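Local coordinates for protein peptidase M3B, oligoendopeptidase F (Enterococcus faecium, PDB 2QR4) that probably hydrolyses internal peptide bonds of short peptides as a zinc-dependent metallopeptidase of the M3 family, at residues A[531-536]-A[543-548]. Numbering follows the deposited sequence.
Sequences LAYLKA and VEVMKK
The ring of Y533 meets V545 and M546 where two consecutive helices, 526-536 and 542-548, lie side by side; the backbones are nearest at Y533 and V545, whose CA atoms lie 6.6 Å apart. The bond from CA to CB of Y533 is aimed at helix 542-548, and beyond CB the ring atoms CG, CD1 and CE1 in turn meet carbons of that helix. CG lies 4.0 Å from CE of M546. CD1 has two neighbours, M546 CE at 3.5 Å and V545 CG1 at 3.8 Å, and CE1 again approaches M546 CE, at 3.6 Å. The tip, OH, leaves the pair and hydrogen-bonds to the carbonyl oxygen of L395, which ties down the far end of the ring.

The selenomethionine methyl of M546 sits over one face, 3.9 Å from the centroid and 29° off the normal, which meets the geometry of a CH-pi contact displaced toward the CD1-CE1 side. The bond from CA to CB of M546 leads away from 531-536, but bends at chi2 (-53°) and chi3 bring the methyl back. V545 CG1 instead abuts the edge, near the ring plane. No hydrogen bond joins the segments.

Y533 and M546 also touch helix 394-414, and Y533 reaches helix 361-379, whose HExxH sequence probably bears zinc ligands, as in clan MA. The arrangement is a helical hairpin, its segments roughly antiparallel and its interface apolar, joined by the short connection 537-541.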
ATOM      1  N   LEU A 531      24.418 -23.710 -29.972  1.00 48.76           N
ATOM      2  CA  LEU A 531      23.396 -24.725 -30.162  1.00 52.31           C
ATOM      3  C   LEU A 531      23.153 -25.477 -28.863  1.00 50.59           C
ATOM      4  O   LEU A 531      22.011 -25.748 -28.506  1.00 56.00           O
ATOM      5  CB  LEU A 531      23.782 -25.706 -31.278  1.00 58.11           C
ATOM      6  CG  LEU A 531      23.980 -25.167 -32.701  1.00 59.86           C
ATOM      7  CD1 LEU A 531      24.084 -26.320 -33.704  1.00 58.54           C
ATOM      8  CD2 LEU A 531      22.871 -24.204 -33.104  1.00 55.48           C
ATOM      9  N   ALA A 532      24.230 -25.807 -28.157  1.00 49.49           N
ATOM     10  CA  ALA A 532      24.122 -26.493 -26.868  1.00 50.47           C
ATOM     11  C   ALA A 532      23.413 -25.627 -25.825  1.00 55.11           C
ATOM     12  O   ALA A 532      22.780 -26.145 -24.905  1.00 59.41           O
ATOM     13  CB  ALA A 532      25.496 -26.923 -26.366  1.00 50.83           C
ATOM     14  N   TYR A 533      23.525 -24.309 -25.970  1.00 54.05           N
ATOM     15  CA  TYR A 533      22.779 -23.387 -25.122  1.00 60.26           C
ATOM     16  C   TYR A 533      21.296 -23.396 -25.489  1.00 64.21           C
ATOM     17  O   TYR A 533      20.434 -23.099 -24.658  1.00 60.11           O
ATOM     18  CB  TYR A 533      23.342 -21.970 -25.225  1.00 54.99           C
ATOM     19  CG  TYR A 533      22.268 -20.925 -25.375  1.00 51.98           C
ATOM     20  CD1 TYR A 533      21.465 -20.567 -24.301  1.00 54.76           C
ATOM     21  CD2 TYR A 533      22.046 -20.304 -26.596  1.00 48.63           C
ATOM     22  CE1 TYR A 533      20.469 -19.617 -24.436  1.00 51.36           C
ATOM     23  CE2 TYR A 533      21.057 -19.352 -26.744  1.00 44.12           C
ATOM     24  CZ  TYR A 533      20.269 -19.013 -25.661  1.00 53.63           C
ATOM     25  OH  TYR A 533      19.279 -18.061 -25.801  1.00 60.45           O
ATOM     26  N   LEU A 534      21.011 -23.733 -26.744  1.00 69.56           N
ATOM     27  CA  LEU A 534      19.636 -23.871 -27.214  1.00 70.27           C
ATOM     28  C   LEU A 534      19.037 -25.177 -26.711  1.00 64.83           C
ATOM     29  O   LEU A 534      17.851 -25.249 -26.396  1.00 68.24           O
ATOM     30  CB  LEU A 534      19.588 -23.834 -28.742  1.00 64.89           C
ATOM     31  CG  LEU A 534      20.012 -22.531 -29.416  1.00 65.08           C
ATOM     32  CD1 LEU A 534      20.164 -22.739 -30.913  1.00 63.80           C
ATOM     33  CD2 LEU A 534      19.021 -21.406 -29.110  1.00 66.71           C
ATOM     34  N   LYS A 535      19.879 -26.200 -26.630  1.00 68.23           N
ATOM     35  CA  LYS A 535      19.470 -27.524 -26.176  1.00 68.32           C
ATOM     36  C   LYS A 535      19.324 -27.583 -24.656  1.00 68.78           C
ATOM     37  O   LYS A 535      18.591 -28.416 -24.132  1.00 73.67           O
ATOM     38  CB  LYS A 535      20.471 -28.574 -26.661  1.00 73.06           C
ATOM     39  CG  LYS A 535      20.421 -28.840 -28.165  1.00 72.47           C
ATOM     40  CD  LYS A 535      21.788 -29.237 -28.707  1.00 73.88           C
ATOM     41  CE  LYS A 535      22.492 -30.220 -27.784  1.00 78.31           C
ATOM     42  NZ  LYS A 535      23.971 -30.196 -27.970  1.00 77.74           N
ATOM     43  N   ALA A 536      20.019 -26.696 -23.953  1.00 81.48           N
ATOM     44  CA  ALA A 536      19.882 -26.584 -22.502  1.00 87.32           C
ATOM     45  C   ALA A 536      18.439 -26.280 -22.092  1.00 93.65           C
ATOM     46  O   ALA A 536      17.799 -27.080 -21.410  1.00 99.87           O
ATOM     47  CB  ALA A 536      20.827 -25.518 -21.956  1.00 83.56           C
ATOM     48  N   VAL A 543      23.820 -17.658 -15.637  1.00 36.60           N
ATOM     49  CA  VAL A 543      25.214 -17.285 -15.850  1.00 40.92           C
ATOM     50  C   VAL A 543      26.176 -18.446 -16.129  1.00 45.43           C
ATOM     51  O   VAL A 543      27.163 -18.253 -16.834  1.00 52.38           O
ATOM     52  CB  VAL A 543      25.772 -16.183 -14.868  1.00 47.24           C
ATOM     53  CG1 VAL A 543      24.710 -15.647 -13.908  1.00 41.05           C
ATOM     54  CG2 VAL A 543      27.069 -16.617 -14.176  1.00 39.43           C
ATOM     55  N   GLU A 544      25.886 -19.648 -15.635  1.00 46.85           N
ATOM     56  CA  GLU A 544      26.720 -20.800 -16.017  1.00 53.73           C
ATOM     57  C   GLU A 544      26.344 -21.317 -17.394  1.00 46.25           C
ATOM     58  O   GLU A 544      27.198 -21.786 -18.136  1.00 52.30           O
ATOM     59  CB  GLU A 544      26.699 -21.932 -14.981  1.00 56.66           C
ATOM     60  CG  GLU A 544      25.596 -21.810 -13.956  1.00 72.56           C
ATOM     61  CD  GLU A 544      25.953 -20.861 -12.825  1.00 72.22           C
ATOM     62  OE1 GLU A 544      25.076 -20.075 -12.412  1.00 70.32           O
ATOM     63  OE2 GLU A 544      27.111 -20.902 -12.353  1.00 75.45           O
ATOM     64  N   VAL A 545      25.062 -21.235 -17.733  1.00 43.76           N
ATOM     65  CA  VAL A 545      24.645 -21.521 -19.092  1.00 47.62           C
ATOM     66  C   VAL A 545      25.428 -20.603 -20.038  1.00 48.76           C
ATOM     67  O   VAL A 545      26.106 -21.071 -20.953  1.00 45.24           O
ATOM     68  CB  VAL A 545      23.128 -21.335 -19.264  1.00 51.97           C
ATOM     69  CG1 VAL A 545      22.771 -21.059 -20.722  1.00 53.55           C
ATOM     70  CG2 VAL A 545      22.396 -22.559 -18.752  1.00 48.92           C
HETATM   71  N   MSE A 546      25.356 -19.298 -19.786  1.00 47.48           N
HETATM   72  CA  MSE A 546      26.105 -18.317 -20.568  1.00 48.57           C
HETATM   73  C   MSE A 546      27.618 -18.575 -20.574  1.00 46.59           C
HETATM   74  O   MSE A 546      28.253 -18.531 -21.627  1.00 45.86           O
HETATM   75  CB  MSE A 546      25.795 -16.897 -20.082  1.00 48.95           C
HETATM   76  CG  MSE A 546      24.516 -16.308 -20.669  1.00 53.12           C
HETATM   77 SE   MSE A 546      24.456 -16.391 -22.637  1.00 74.24          SE
HETATM   78  CE  MSE A 546      23.262 -17.912 -22.868  1.00 65.48           C
ATOM     79  N   LYS A 547      28.184 -18.850 -19.403  1.00 42.11           N
ATOM     80  CA  LYS A 547      29.605 -19.169 -19.281  1.00 50.53           C
ATOM     81  C   LYS A 547      30.003 -20.343 -20.191  1.00 50.40           C
ATOM     82  O   LYS A 547      31.033 -20.296 -20.868  1.00 43.27           O
ATOM     83  CB  LYS A 547      29.940 -19.484 -17.822  1.00 53.43           C
ATOM     84  CG  LYS A 547      31.362 -19.168 -17.394  1.00 60.72           C
ATOM     85  CD  LYS A 547      31.407 -18.961 -15.874  1.00 66.91           C
ATOM     86  CE  LYS A 547      32.820 -18.700 -15.364  1.00 69.04           C
ATOM     87  NZ  LYS A 547      33.667 -19.929 -15.364  1.00 60.58           N
ATOM     88  N   LYS A 548      29.172 -21.382 -20.210  1.00 52.93           N
ATOM     89  CA  LYS A 548      29.386 -22.542 -21.077  1.00 60.18           C
ATOM     90  C   LYS A 548      29.309 -22.177 -22.560  1.00 57.08           C
ATOM     91  O   LYS A 548      29.973 -22.794 -23.396  1.00 54.63           O
ATOM     92  CB  LYS A 548      28.388 -23.661 -20.749  1.00 57.18           C
ATOM     93  CG  LYS A 548      28.907 -24.679 -19.730  1.00 67.49           C
ATOM     94  CD  LYS A 548      27.816 -25.656 -19.273  1.00 72.18           C
ATOM     95  CE  LYS A 548      26.875 -25.016 -18.244  1.00 72.38           C
ATOM     96  NZ  LYS A 548      25.634 -25.811 -18.003  1.00 61.88           N
TER